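Local coordinates for putative oxygenase (Streptomyces viridochromogenes Tue57, PDB 4XAA), which probably acts as an iron- and 2-oxoglutarate-dependent oxygenase of the phytanoyl-CoA dioxygenase family, linked to oxidative cyclization in orthosomycin biosynthesis, at residues E90-L95 with I212-P217; H125-N130 with V136-I141; L162-E167 with D191-H196. One frame throughout, in Å; residues are numbered along the deposited sequence.

Interaction 1 (E90-L95 with I212-P217); sequences EELAQL and IEYADP
Leu92 and Ala93 meet Tyr214 in a buried, largely apolar helix-on-sheet contact, formed where the first turns of helix 90-100 lie against the last strand of the chain. Over these short segments the helix axis and the strand axis come within 9.5 Å and cross at -53°, and no hydrogen bond links them. Tyr214 does most of the touching. Its ring approaches the helix obliquely, and CE1 comes 3.7 Å from both the CA and the CB of Ala93, where the small alanine side chain lets the aromatic ring settle close to the helix backbone. The phenol oxygen travels further: Tyr214 OH lies 3.2 Å from Leu92 CB, so a polar atom is pressed against aliphatic carbon. With its CG anti to the carbonyl carbon (chi1 -62°), Tyr214 reaches off the strand toward the helix. In the double-stranded beta helix of this cupin-clan protein, strand 207-215 belongs to the larger antiparallel sheet, between strands 105-114 and 136-142, and helix 90-100 packs on one side of that sheet. Tyr214 also touches Pro106 and Leu139 on these two flanking strands. Two residues earlier on the strand, Ile212 adds a looser apolar contact, its CD1 standing 4.5 Å from CD1 of Leu92. Ile212 also rests on Tyr109, while Leu92 extends the helix's apolar surface to Ile141 of strand 136-142.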
ATOM      1  N   GLU A  90       7.742   8.563  13.709  1.00 45.95           N
ATOM      2  CA  GLU A  90       8.933   7.740  13.778  1.00 49.12           C
ATOM      3  C   GLU A  90       8.625   6.244  13.853  1.00 47.29           C
ATOM      4  O   GLU A  90       9.460   5.419  13.484  1.00 47.55           O
ATOM      5  CB  GLU A  90       9.763   8.155  14.991  1.00 53.23           C
ATOM      6  CG  GLU A  90       8.948   8.213  16.286  1.00 54.87           C
ATOM      7  CD  GLU A  90       8.303   9.588  16.550  1.00 69.52           C
ATOM      8  OE1 GLU A  90       8.011  10.344  15.582  1.00 62.05           O
ATOM      9  OE2 GLU A  90       8.094   9.908  17.742  1.00 70.60           O
ATOM     10  N   GLU A  91       7.439   5.892  14.341  1.00 45.70           N
ATOM     11  CA  GLU A  91       7.079   4.489  14.467  1.00 43.00           C
ATOM     12  C   GLU A  91       7.062   3.785  13.108  1.00 44.26           C
ATOM     13  O   GLU A  91       7.318   2.576  13.013  1.00 46.44           O
ATOM     14  CB  GLU A  91       5.718   4.344  15.146  1.00 51.73           C
ATOM     15  CG  GLU A  91       5.659   4.869  16.575  1.00 52.85           C
ATOM     16  CD  GLU A  91       5.311   6.345  16.633  1.00 59.08           C
ATOM     17  OE1 GLU A  91       5.525   7.044  15.611  1.00 53.41           O
ATOM     18  OE2 GLU A  91       4.819   6.800  17.696  1.00 59.83           O
ATOM     19  N   LEU A  92       6.774   4.539  12.056  1.00 41.03           N
ATOM     20  CA  LEU A  92       6.617   3.952  10.732  1.00 42.87           C
ATOM     21  C   LEU A  92       7.941   3.444  10.203  1.00 40.57           C
ATOM     22  O   LEU A  92       8.049   2.285   9.814  1.00 41.20           O
ATOM     23  CB  LEU A  92       6.011   4.961   9.771  1.00 39.26           C
ATOM     24  CG  LEU A  92       4.594   5.344  10.193  1.00 40.10           C
ATOM     25  CD1 LEU A  92       4.024   6.423   9.282  1.00 42.79           C
ATOM     26  CD2 LEU A  92       3.701   4.127  10.212  1.00 34.79           C
ATOM     27  N   ALA A  93       8.959   4.294  10.228  1.00 44.55           N
ATOM     28  CA  ALA A  93      10.261   3.894   9.710  1.00 41.15           C
ATOM     29  C   ALA A  93      10.893   2.859  10.625  1.00 37.25           C
ATOM     30  O   ALA A  93      11.612   1.978  10.171  1.00 39.29           O
ATOM     31  CB  ALA A  93      11.161   5.091   9.550  1.00 36.79           C
ATOM     32  N   GLN A  94      10.607   2.957  11.919  1.00 38.48           N
ATOM     33  CA  GLN A  94      11.074   1.952  12.873  1.00 36.69           C
ATOM     34  C   GLN A  94      10.418   0.585  12.630  1.00 37.08           C
ATOM     35  O   GLN A  94      11.076  -0.448  12.708  1.00 35.76           O
ATOM     36  CB  GLN A  94      10.833   2.435  14.311  1.00 43.51           C
ATOM     37  CG  GLN A  94      11.799   3.558  14.743  1.00 38.94           C
ATOM     38  CD  GLN A  94      11.353   4.308  15.990  1.00 46.23           C
ATOM     39  OE1 GLN A  94      10.293   4.030  16.565  1.00 44.21           O
ATOM     40  NE2 GLN A  94      12.160   5.277  16.406  1.00 38.82           N
ATOM     41  N   LEU A  95       9.131   0.568  12.310  1.00 36.23           N
ATOM     42  CA  LEU A  95       8.504  -0.680  11.889  1.00 36.42           C
ATOM     43  C   LEU A  95       9.188  -1.277  10.656  1.00 41.50           C
ATOM     44  O   LEU A  95       9.481  -2.476  10.615  1.00 38.91           O
ATOM     45  CB  LEU A  95       7.026  -0.475  11.576  1.00 40.40           C
ATOM     46  CG  LEU A  95       6.313  -1.773  11.204  1.00 42.53           C
ATOM     47  CD1 LEU A  95       6.071  -2.592  12.471  1.00 44.97           C
ATOM     48  CD2 LEU A  95       5.006  -1.510  10.483  1.00 41.36           C
ATOM     49  N   ILE A 212       3.897   3.941   1.788  1.00 36.31           N
ATOM     50  CA  ILE A 212       5.182   4.602   1.916  1.00 36.50           C
ATOM     51  C   ILE A 212       6.258   3.565   1.640  1.00 35.00           C
ATOM     52  O   ILE A 212       6.223   2.455   2.159  1.00 36.54           O
ATOM     53  CB  ILE A 212       5.359   5.256   3.332  1.00 36.71           C
ATOM     54  CG1 ILE A 212       4.236   6.255   3.613  1.00 35.71           C
ATOM     55  CG2 ILE A 212       6.694   5.967   3.469  1.00 33.55           C
ATOM     56  CD1 ILE A 212       4.440   7.066   4.896  1.00 35.76           C
ATOM     57  N   GLU A 213       7.208   3.901   0.788  1.00 37.60           N
ATOM     58  CA  GLU A 213       8.274   2.952   0.521  1.00 41.89           C
ATOM     59  C   GLU A 213       9.505   3.280   1.351  1.00 39.30           C
ATOM     60  O   GLU A 213       9.944   4.422   1.372  1.00 35.69           O
ATOM     61  CB  GLU A 213       8.617   2.943  -0.959  1.00 39.48           C
ATOM     62  CG  GLU A 213       9.739   2.000  -1.314  1.00 44.03           C
ATOM     63  CD  GLU A 213       9.975   1.939  -2.809  1.00 50.08           C
ATOM     64  OE1 GLU A 213       9.056   1.497  -3.537  1.00 56.56           O
ATOM     65  OE2 GLU A 213      11.069   2.342  -3.256  1.00 51.46           O
ATOM     66  N   TYR A 214      10.040   2.278   2.045  1.00 36.68           N
ATOM     67  CA  TYR A 214      11.246   2.451   2.843  1.00 38.12           C
ATOM     68  C   TYR A 214      12.351   1.575   2.312  1.00 40.79           C
ATOM     69  O   TYR A 214      12.115   0.412   1.968  1.00 39.97           O
ATOM     70  CB  TYR A 214      11.008   2.121   4.325  1.00 38.66           C
ATOM     71  CG  TYR A 214       9.989   3.009   4.992  1.00 39.05           C
ATOM     72  CD1 TYR A 214      10.376   4.149   5.711  1.00 39.44           C
ATOM     73  CD2 TYR A 214       8.637   2.715   4.899  1.00 39.78           C
ATOM     74  CE1 TYR A 214       9.426   4.955   6.318  1.00 37.61           C
ATOM     75  CE2 TYR A 214       7.693   3.509   5.491  1.00 36.09           C
ATOM     76  CZ  TYR A 214       8.085   4.620   6.196  1.00 38.76           C
ATOM     77  OH  TYR A 214       7.110   5.391   6.764  1.00 45.07           O
ATOM     78  N   ALA A 215      13.567   2.118   2.293  1.00 38.92           N
ATOM     79  CA  ALA A 215      14.671   1.437   1.636  1.00 39.60           C
ATOM     80  C   ALA A 215      15.959   1.465   2.426  1.00 37.00           C
ATOM     81  O   ALA A 215      16.287   2.464   3.048  1.00 39.23           O
ATOM     82  CB  ALA A 215      14.910   2.052   0.251  1.00 34.95           C
ATOM     83  N   ASP A 216      16.679   0.349   2.391  1.00 38.48           N
ATOM     84  CA  ASP A 216      18.087   0.335   2.723  1.00 37.93           C
ATOM     85  C   ASP A 216      18.724   1.487   1.957  1.00 38.83           C
ATOM     86  O   ASP A 216      18.634   1.516   0.736  1.00 42.35           O
ATOM     87  CB  ASP A 216      18.720  -1.005   2.333  1.00 36.24           C
ATOM     88  CG  ASP A 216      20.200  -1.099   2.702  1.00 40.67           C
ATOM     89  OD1 ASP A 216      20.849  -0.068   2.963  1.00 43.67           O
ATOM     90  OD2 ASP A 216      20.728  -2.223   2.727  1.00 49.80           O
ATOM     91  N   PRO A 217      19.364   2.430   2.667  1.00 38.59           N
ATOM     92  CA  PRO A 217      19.966   3.622   2.040  1.00 41.56           C
ATOM     93  C   PRO A 217      21.052   3.278   1.019  1.00 37.00           C
ATOM     94  O   PRO A 217      21.295   4.073   0.135  1.00 39.82           O
ATOM     95  CB  PRO A 217      20.555   4.403   3.234  1.00 38.68           C
ATOM     96  CG  PRO A 217      19.823   3.890   4.418  1.00 36.85           C
ATOM     97  CD  PRO A 217      19.504   2.451   4.134  1.00 36.00           C
TER

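Interaction 2 (H125-N130 with V136-I141); sequences HRDRVN and VCNLSI. With NI (nickel (II) ion), chain B.
Asp127 and Asn138 face each other at the metal site of the double-stranded beta helix, whose His-X-Asp motif supplies His125 and Asp127 from one segment while 136-141 forms the strand behind it. The packed part lies toward the strand. The two side chains approach from opposite directions, and Asp127 OD2 comes 2.9 Å from Asn138 ND2, but the angle is poor for a hydrogen bond and the carboxylate and amide planes stand 73° apart. OD2 accepts from His190 NE2. Close by, Arg128 crosses Val136 at about a right angle: a chain bent at chi2 and chi3 carries NH2 to 3.6 Å from Val136 CG1, with CG2 over one face of the guanidinium. Arg128 NH2 pairs with Glu213 in a salt bridge, while Arg128 NH1 donates to Pro220 O and, at a longer 3.3 Å, to Asn130 OD1. The watery side is different. There the nickel ion is bound by His125 NE2 at 2.2 Å and by Asp127 OD1 at 2.3 Å, His196 completes the protein ligands, and three waters occupy the remaining positions. The carboxylate thus divides its work, OD1 binding the metal while OD2 also accepts a hydrogen bond of 2.7 Å donated by water 1, itself a nickel ligand.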
ATOM      1  N   HIS A 125       1.939  -7.184 -10.522  1.00 43.95           N
ATOM      2  CA  HIS A 125       3.238  -6.595 -10.799  1.00 40.39           C
ATOM      3  C   HIS A 125       4.191  -6.837  -9.647  1.00 39.04           C
ATOM      4  O   HIS A 125       3.793  -7.334  -8.590  1.00 41.07           O
ATOM      5  CB  HIS A 125       3.112  -5.092 -11.052  1.00 36.02           C
ATOM      6  CG  HIS A 125       2.666  -4.310  -9.857  1.00 42.62           C
ATOM      7  ND1 HIS A 125       1.337  -4.115  -9.547  1.00 40.20           N
ATOM      8  CD2 HIS A 125       3.373  -3.655  -8.904  1.00 35.55           C
ATOM      9  CE1 HIS A 125       1.246  -3.372  -8.459  1.00 36.22           C
ATOM     10  NE2 HIS A 125       2.466  -3.078  -8.054  1.00 35.13           N
ATOM     11  N   ARG A 126       5.454  -6.505  -9.882  1.00 35.05           N
ATOM     12  CA  ARG A 126       6.463  -6.418  -8.851  1.00 34.91           C
ATOM     13  C   ARG A 126       6.789  -4.953  -8.798  1.00 38.97           C
ATOM     14  O   ARG A 126       6.916  -4.326  -9.849  1.00 41.85           O
ATOM     15  CB  ARG A 126       7.700  -7.265  -9.176  1.00 35.47           C
ATOM     16  CG  ARG A 126       7.354  -8.711  -9.547  1.00 37.13           C
ATOM     17  CD  ARG A 126       8.568  -9.524  -9.941  1.00 33.41           C
ATOM     18  NE  ARG A 126       9.182 -10.137  -8.776  1.00 41.45           N
ATOM     19  CZ  ARG A 126      10.296 -10.856  -8.815  1.00 43.02           C
ATOM     20  NH1 ARG A 126      10.922 -11.033  -9.972  1.00 39.71           N
ATOM     21  NH2 ARG A 126      10.784 -11.393  -7.695  1.00 42.03           N
ATOM     22  N   ASP A 127       6.889  -4.392  -7.596  1.00 35.73           N
ATOM     23  CA  ASP A 127       7.205  -2.978  -7.448  1.00 38.81           C
ATOM     24  C   ASP A 127       8.619  -2.655  -7.955  1.00 39.88           C
ATOM     25  O   ASP A 127       8.795  -1.749  -8.758  1.00 42.28           O
ATOM     26  CB  ASP A 127       7.043  -2.554  -5.989  1.00 39.26           C
ATOM     27  CG  ASP A 127       5.596  -2.464  -5.574  1.00 39.16           C
ATOM     28  OD1 ASP A 127       4.738  -2.253  -6.453  1.00 39.63           O
ATOM     29  OD2 ASP A 127       5.307  -2.604  -4.371  1.00 41.46           O
ATOM     30  N   ARG A 128       9.615  -3.407  -7.494  1.00 42.79           N
ATOM     31  CA  ARG A 128      11.002  -3.254  -7.954  1.00 43.70           C
ATOM     32  C   ARG A 128      11.699  -4.608  -7.995  1.00 44.80           C
ATOM     33  O   ARG A 128      11.410  -5.475  -7.160  1.00 43.17           O
ATOM     34  CB  ARG A 128      11.803  -2.328  -7.030  1.00 48.93           C
ATOM     35  CG  ARG A 128      11.442  -0.865  -7.071  1.00 50.40           C
ATOM     36  CD  ARG A 128      12.701  -0.049  -6.950  1.00 48.62           C
ATOM     37  NE  ARG A 128      12.806   0.621  -5.663  1.00 52.69           N
ATOM     38  CZ  ARG A 128      13.957   0.962  -5.094  1.00 46.43           C
ATOM     39  NH1 ARG A 128      15.115   0.674  -5.688  1.00 41.37           N
ATOM     40  NH2 ARG A 128      13.945   1.583  -3.928  1.00 47.31           N
ATOM     41  N   VAL A 129      12.617  -4.797  -8.943  1.00 45.50           N
ATOM     42  CA  VAL A 129      13.484  -5.973  -8.904  1.00 44.37           C
ATOM     43  C   VAL A 129      14.964  -5.631  -9.039  1.00 46.25           C
ATOM     44  O   VAL A 129      15.780  -6.532  -9.237  1.00 47.83           O
ATOM     45  CB  VAL A 129      13.137  -7.003  -9.995  1.00 42.93           C
ATOM     46  CG1 VAL A 129      11.710  -7.492  -9.829  1.00 44.18           C
ATOM     47  CG2 VAL A 129      13.373  -6.419 -11.374  1.00 42.91           C
ATOM     48  N   ASN A 130      15.315  -4.351  -8.911  1.00 42.65           N
ATOM     49  CA  ASN A 130      16.719  -3.953  -8.954  1.00 42.83           C
ATOM     50  C   ASN A 130      17.348  -3.940  -7.557  1.00 45.32           C
ATOM     51  O   ASN A 130      18.451  -3.422  -7.354  1.00 48.78           O
ATOM     52  CB  ASN A 130      16.867  -2.583  -9.620  1.00 44.57           C
ATOM     53  CG  ASN A 130      16.251  -1.465  -8.802  1.00 53.03           C
ATOM     54  OD1 ASN A 130      15.392  -1.696  -7.939  1.00 52.57           O
ATOM     55  ND2 ASN A 130      16.684  -0.243  -9.066  1.00 50.98           N
ATOM     56  N   VAL A 136      13.983  -3.431   0.398  1.00 40.51           N
ATOM     57  CA  VAL A 136      13.092  -2.284   0.253  1.00 41.44           C
ATOM     58  C   VAL A 136      11.672  -2.779   0.490  1.00 40.46           C
ATOM     59  O   VAL A 136      11.266  -3.767  -0.098  1.00 39.38           O
ATOM     60  CB  VAL A 136      13.222  -1.612  -1.165  1.00 36.72           C
ATOM     61  CG1 VAL A 136      12.550  -0.257  -1.204  1.00 36.59           C
ATOM     62  CG2 VAL A 136      14.668  -1.452  -1.555  1.00 35.10           C
ATOM     63  N   CYS A 137      10.923  -2.124   1.370  1.00 42.48           N
ATOM     64  CA  CYS A 137       9.542  -2.534   1.595  1.00 41.90           C
ATOM     65  C   CYS A 137       8.562  -1.388   1.467  1.00 37.19           C
ATOM     66  O   CYS A 137       8.941  -0.231   1.520  1.00 41.72           O
ATOM     67  CB  CYS A 137       9.378  -3.178   2.978  1.00 41.80           C
ATOM     68  SG  CYS A 137       9.704  -2.042   4.346  1.00 40.71           S
ATOM     69  N   ASN A 138       7.294  -1.739   1.287  1.00 42.71           N
ATOM     70  CA  ASN A 138       6.197  -0.793   1.315  1.00 38.62           C
ATOM     71  C   ASN A 138       5.401  -0.961   2.580  1.00 39.24           C
ATOM     72  O   ASN A 138       5.030  -2.075   2.939  1.00 40.60           O
ATOM     73  CB  ASN A 138       5.271  -0.984   0.116  1.00 39.21           C
ATOM     74  CG  ASN A 138       5.836  -0.393  -1.176  1.00 44.00           C
ATOM     75  OD1 ASN A 138       5.744   0.815  -1.416  1.00 46.70           O
ATOM     76  ND2 ASN A 138       6.400  -1.248  -2.023  1.00 45.49           N
ATOM     77  N   LEU A 139       5.135   0.141   3.267  1.00 38.75           N
ATOM     78  CA  LEU A 139       4.213   0.098   4.394  1.00 40.18           C
ATOM     79  C   LEU A 139       2.882   0.608   3.911  1.00 42.65           C
ATOM     80  O   LEU A 139       2.786   1.730   3.417  1.00 40.89           O
ATOM     81  CB  LEU A 139       4.705   0.938   5.580  1.00 45.82           C
ATOM     82  CG  LEU A 139       5.505   0.208   6.662  1.00 46.31           C
ATOM     83  CD1 LEU A 139       6.729  -0.427   6.055  1.00 43.19           C
ATOM     84  CD2 LEU A 139       5.908   1.169   7.756  1.00 43.25           C
ATOM     85  N   SER A 140       1.862  -0.231   4.019  1.00 42.47           N
ATOM     86  CA  SER A 140       0.524   0.155   3.625  1.00 39.75           C
ATOM     87  C   SER A 140      -0.270   0.425   4.877  1.00 40.36           C
ATOM     88  O   SER A 140      -0.629  -0.502   5.609  1.00 40.21           O
ATOM     89  CB  SER A 140      -0.139  -0.931   2.776  1.00 38.74           C
ATOM     90  OG  SER A 140       0.638  -1.222   1.621  1.00 40.69           O
ATOM     91  N   ILE A 141      -0.511   1.703   5.137  1.00 40.74           N
ATOM     92  CA  ILE A 141      -1.329   2.107   6.264  1.00 46.46           C
ATOM     93  C   ILE A 141      -2.782   2.152   5.826  1.00 42.70           C
ATOM     94  O   ILE A 141      -3.192   3.036   5.081  1.00 43.85           O
ATOM     95  CB  ILE A 141      -0.918   3.485   6.828  1.00 42.60           C
ATOM     96  CG1 ILE A 141       0.588   3.537   7.089  1.00 38.13           C
ATOM     97  CG2 ILE A 141      -1.686   3.766   8.100  1.00 42.34           C
ATOM     98  CD1 ILE A 141       1.106   4.949   7.313  1.00 40.76           C
TER
HETATM   99 NI    NI B 301       2.504  -2.305  -5.938  1.00 58.16          NI
HETATM  100  O   HOH W   1       2.843  -1.551  -3.876  1.00 37.10           O
HETATM  101  O   HOH W   2       0.074  -1.554  -5.660  1.00 41.74           O
HETATM  102  O   HOH W   3       1.770  -0.090  -6.278  1.00 46.79           O

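Interaction 3 (L162-E167 with D191-H196); sequences LPDDAE and DVRLVH. With NI (nickel (II) ion), chain B.
A chi3 of 59° bends the otherwise extended chain of Arg193 and brings its guanidinium to Leu162 and Asp164, while Asp164, with CG beside its own backbone N (chi1 -72°), turns its carboxylate to meet it. The salt bridge is end-on, with NH1 and NH2 both closing on one oxygen. Arg193 NH2 reaches Asp164 OD1 at 2.8 Å, nearly in line with the C-O bond, and Arg193 NH1 reaches the same oxygen at 2.9 Å from the syn side, out of the carboxylate plane. The carboxylate and guanidinium planes are 39° apart. Arg193 NH2 also donates to Leu162 O at 2.8 Å, in the carbonyl plane, so this one nitrogen serves two acceptors at the guanidinium edge. Val131 O takes a further bond from NH1 and His160 O one from NE, which together fix the rotation of the buried group. Leu162 O is shared as well, since Arg126 NH2 donates to it. Behind the arginine, Asp191 OD1 accepts from Arg193 N at 2.9 Å, an Asx turn within the type I turn from Asp191 to Leu194. Further on, His196 ND1 donates to Leu194 O at 2.6 Å, which helps to hold the ring whose NE2 binds nickel at 2.2 Å. His196 is the distal histidine of the His-X-Asp...His facial triad, characteristic of the iron and 2-oxoglutarate oxygenases and here occupied by nickel.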
ATOM      1  N   LEU A 162      11.779 -14.903  -6.057  1.00 43.07           N
ATOM      2  CA  LEU A 162      12.062 -15.324  -7.443  1.00 43.76           C
ATOM      3  C   LEU A 162      13.065 -14.411  -8.155  1.00 42.06           C
ATOM      4  O   LEU A 162      13.184 -13.237  -7.823  1.00 44.83           O
ATOM      5  CB  LEU A 162      10.767 -15.375  -8.242  1.00 43.07           C
ATOM      6  CG  LEU A 162       9.760 -16.368  -7.677  1.00 45.64           C
ATOM      7  CD1 LEU A 162       8.436 -16.213  -8.396  1.00 44.63           C
ATOM      8  CD2 LEU A 162      10.297 -17.784  -7.808  1.00 43.29           C
ATOM      9  N   PRO A 163      13.808 -14.960  -9.126  1.00 46.79           N
ATOM     10  CA  PRO A 163      14.796 -14.203  -9.906  1.00 45.32           C
ATOM     11  C   PRO A 163      14.235 -12.939 -10.551  1.00 44.24           C
ATOM     12  O   PRO A 163      13.014 -12.782 -10.653  1.00 44.43           O
ATOM     13  CB  PRO A 163      15.229 -15.210 -10.973  1.00 43.30           C
ATOM     14  CG  PRO A 163      15.108 -16.531 -10.271  1.00 45.92           C
ATOM     15  CD  PRO A 163      13.855 -16.400  -9.442  1.00 46.70           C
ATOM     16  N   ASP A 164      15.122 -12.040 -10.971  1.00 41.67           N
ATOM     17  CA  ASP A 164      14.700 -10.769 -11.562  1.00 42.04           C
ATOM     18  C   ASP A 164      13.895 -10.974 -12.834  1.00 40.56           C
ATOM     19  O   ASP A 164      12.984 -10.208 -13.131  1.00 42.66           O
ATOM     20  CB  ASP A 164      15.909  -9.885 -11.856  1.00 39.10           C
ATOM     21  CG  ASP A 164      16.557  -9.309 -10.589  1.00 47.40           C
ATOM     22  OD1 ASP A 164      16.132  -9.632  -9.451  1.00 45.24           O
ATOM     23  OD2 ASP A 164      17.521  -8.532 -10.741  1.00 51.78           O
ATOM     24  N   ASP A 165      14.213 -12.024 -13.579  1.00 44.42           N
ATOM     25  CA  ASP A 165      13.569 -12.247 -14.870  1.00 43.50           C
ATOM     26  C   ASP A 165      12.282 -13.049 -14.780  1.00 45.59           C
ATOM     27  O   ASP A 165      11.767 -13.505 -15.797  1.00 49.14           O
ATOM     28  CB  ASP A 165      14.533 -12.954 -15.827  1.00 49.04           C
ATOM     29  CG  ASP A 165      15.071 -14.255 -15.259  1.00 52.27           C
ATOM     30  OD1 ASP A 165      14.572 -14.691 -14.208  1.00 54.03           O
ATOM     31  OD2 ASP A 165      15.991 -14.847 -15.862  1.00 63.34           O
ATOM     32  N   ALA A 166      11.767 -13.257 -13.576  1.00 44.10           N
ATOM     33  CA  ALA A 166      10.547 -14.037 -13.456  1.00 44.12           C
ATOM     34  C   ALA A 166       9.415 -13.266 -14.110  1.00 39.60           C
ATOM     35  O   ALA A 166       9.257 -12.062 -13.890  1.00 35.76           O
ATOM     36  CB  ALA A 166      10.229 -14.349 -12.011  1.00 38.10           C
ATOM     37  N   GLU A 167       8.650 -13.965 -14.937  1.00 38.69           N
ATOM     38  CA  GLU A 167       7.516 -13.364 -15.617  1.00 45.19           C
ATOM     39  C   GLU A 167       6.300 -13.366 -14.718  1.00 41.57           C
ATOM     40  O   GLU A 167       5.832 -14.411 -14.299  1.00 44.97           O
ATOM     41  CB  GLU A 167       7.198 -14.093 -16.923  1.00 48.53           C
ATOM     42  CG  GLU A 167       6.001 -13.488 -17.639  1.00 56.75           C
ATOM     43  CD  GLU A 167       5.761 -14.049 -19.038  1.00 64.70           C
ATOM     44  OE1 GLU A 167       6.306 -15.133 -19.358  1.00 65.77           O
ATOM     45  OE2 GLU A 167       5.021 -13.385 -19.809  1.00 63.11           O
ATOM     46  N   ASP A 191       7.406  -6.798   0.603  1.00 37.01           N
ATOM     47  CA  ASP A 191       8.661  -6.646  -0.105  1.00 40.42           C
ATOM     48  C   ASP A 191       8.369  -6.073  -1.503  1.00 39.96           C
ATOM     49  O   ASP A 191       7.365  -6.421  -2.111  1.00 40.42           O
ATOM     50  CB  ASP A 191       9.372  -7.999  -0.164  1.00 34.62           C
ATOM     51  CG  ASP A 191      10.812  -7.886  -0.584  1.00 39.39           C
ATOM     52  OD1 ASP A 191      11.054  -7.288  -1.657  1.00 39.58           O
ATOM     53  OD2 ASP A 191      11.695  -8.391   0.155  1.00 39.45           O
ATOM     54  N   VAL A 192       9.211  -5.179  -2.005  1.00 38.37           N
ATOM     55  CA  VAL A 192       8.927  -4.577  -3.307  1.00 39.47           C
ATOM     56  C   VAL A 192       9.047  -5.593  -4.435  1.00 41.32           C
ATOM     57  O   VAL A 192       8.576  -5.343  -5.534  1.00 42.69           O
ATOM     58  CB  VAL A 192       9.861  -3.394  -3.626  1.00 39.35           C
ATOM     59  CG1 VAL A 192       9.518  -2.184  -2.770  1.00 35.66           C
ATOM     60  CG2 VAL A 192      11.299  -3.804  -3.455  1.00 39.21           C
ATOM     61  N   ARG A 193       9.677  -6.734  -4.163  1.00 39.72           N
ATOM     62  CA  ARG A 193       9.877  -7.757  -5.178  1.00 34.51           C
ATOM     63  C   ARG A 193       8.678  -8.678  -5.268  1.00 40.65           C
ATOM     64  O   ARG A 193       8.636  -9.595  -6.084  1.00 38.95           O
ATOM     65  CB  ARG A 193      11.129  -8.585  -4.875  1.00 41.54           C
ATOM     66  CG  ARG A 193      12.433  -7.817  -4.849  1.00 36.85           C
ATOM     67  CD  ARG A 193      13.604  -8.738  -4.562  1.00 36.68           C
ATOM     68  NE  ARG A 193      13.731  -9.812  -5.544  1.00 40.74           N
ATOM     69  CZ  ARG A 193      14.384  -9.691  -6.700  1.00 44.21           C
ATOM     70  NH1 ARG A 193      14.962  -8.542  -7.024  1.00 41.30           N
ATOM     71  NH2 ARG A 193      14.450 -10.716  -7.543  1.00 44.85           N
ATOM     72  N   LEU A 194       7.702  -8.442  -4.404  1.00 43.74           N
ATOM     73  CA  LEU A 194       6.573  -9.347  -4.302  1.00 41.56           C
ATOM     74  C   LEU A 194       5.620  -9.199  -5.493  1.00 38.22           C
ATOM     75  O   LEU A 194       5.294  -8.089  -5.913  1.00 36.13           O
ATOM     76  CB  LEU A 194       5.832  -9.108  -2.986  1.00 35.75           C
ATOM     77  CG  LEU A 194       4.563  -9.922  -2.743  1.00 38.07           C
ATOM     78  CD1 LEU A 194       4.895 -11.337  -2.285  1.00 35.07           C
ATOM     79  CD2 LEU A 194       3.686  -9.202  -1.726  1.00 39.04           C
ATOM     80  N   VAL A 195       5.178 -10.331  -6.034  1.00 40.12           N
ATOM     81  CA  VAL A 195       4.137 -10.330  -7.061  1.00 39.76           C
ATOM     82  C   VAL A 195       2.797 -10.104  -6.374  1.00 38.77           C
ATOM     83  O   VAL A 195       2.412 -10.860  -5.493  1.00 35.50           O
ATOM     84  CB  VAL A 195       4.120 -11.627  -7.853  1.00 34.23           C
ATOM     85  CG1 VAL A 195       2.979 -11.613  -8.850  1.00 43.17           C
ATOM     86  CG2 VAL A 195       5.439 -11.817  -8.536  1.00 34.85           C
ATOM     87  N   HIS A 196       2.117  -9.031  -6.757  1.00 41.82           N
ATOM     88  CA  HIS A 196       0.944  -8.580  -6.027  1.00 40.81           C
ATOM     89  C   HIS A 196       0.080  -7.696  -6.908  1.00 44.39           C
ATOM     90  O   HIS A 196       0.547  -7.148  -7.905  1.00 40.07           O
ATOM     91  CB  HIS A 196       1.351  -7.827  -4.755  1.00 36.91           C
ATOM     92  CG  HIS A 196       2.062  -6.535  -5.017  1.00 41.07           C
ATOM     93  ND1 HIS A 196       3.400  -6.473  -5.349  1.00 39.24           N
ATOM     94  CD2 HIS A 196       1.621  -5.254  -4.997  1.00 36.54           C
ATOM     95  CE1 HIS A 196       3.750  -5.213  -5.531  1.00 35.60           C
ATOM     96  NE2 HIS A 196       2.689  -4.453  -5.322  1.00 39.75           N
TER
HETATM   97 NI    NI B 301       2.504  -2.305  -5.938  1.00 58.16          NI
HETATM   98  O   HOH W   1       2.843  -1.551  -3.876  1.00 37.10           O
HETATM   99  O   HOH W   2       0.074  -1.554  -5.660  1.00 41.74           O
HETATM  100  O   HOH W   3       1.770  -0.090  -6.278  1.00 46.79           O

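Overall arrangement
Along the chain, interactions 2 and 3 follow one another, and both are nested inside the long loop closed by interaction 1. Interactions 1 and 2, with centres about 12 Å apart, share the larger sheet, where strands 207-215 and 136-142 are neighbours: backbone bonds join Ile212 to Leu139 and Tyr214 to Cys137. Interactions 2 and 3, about 10 Å apart between centres, share the nickel ion and its three waters; Arg126 ties their loops by reaching Arg193 O and Pro163 O. The centres of interactions 1 and 3 lie about 21 Å apart. The contacts thus run from helix-covered sheet to the metal centre, which interactions 2 and 3 both supply with ligands, illustrating how one beta scaffold gathers ligands distant in sequence.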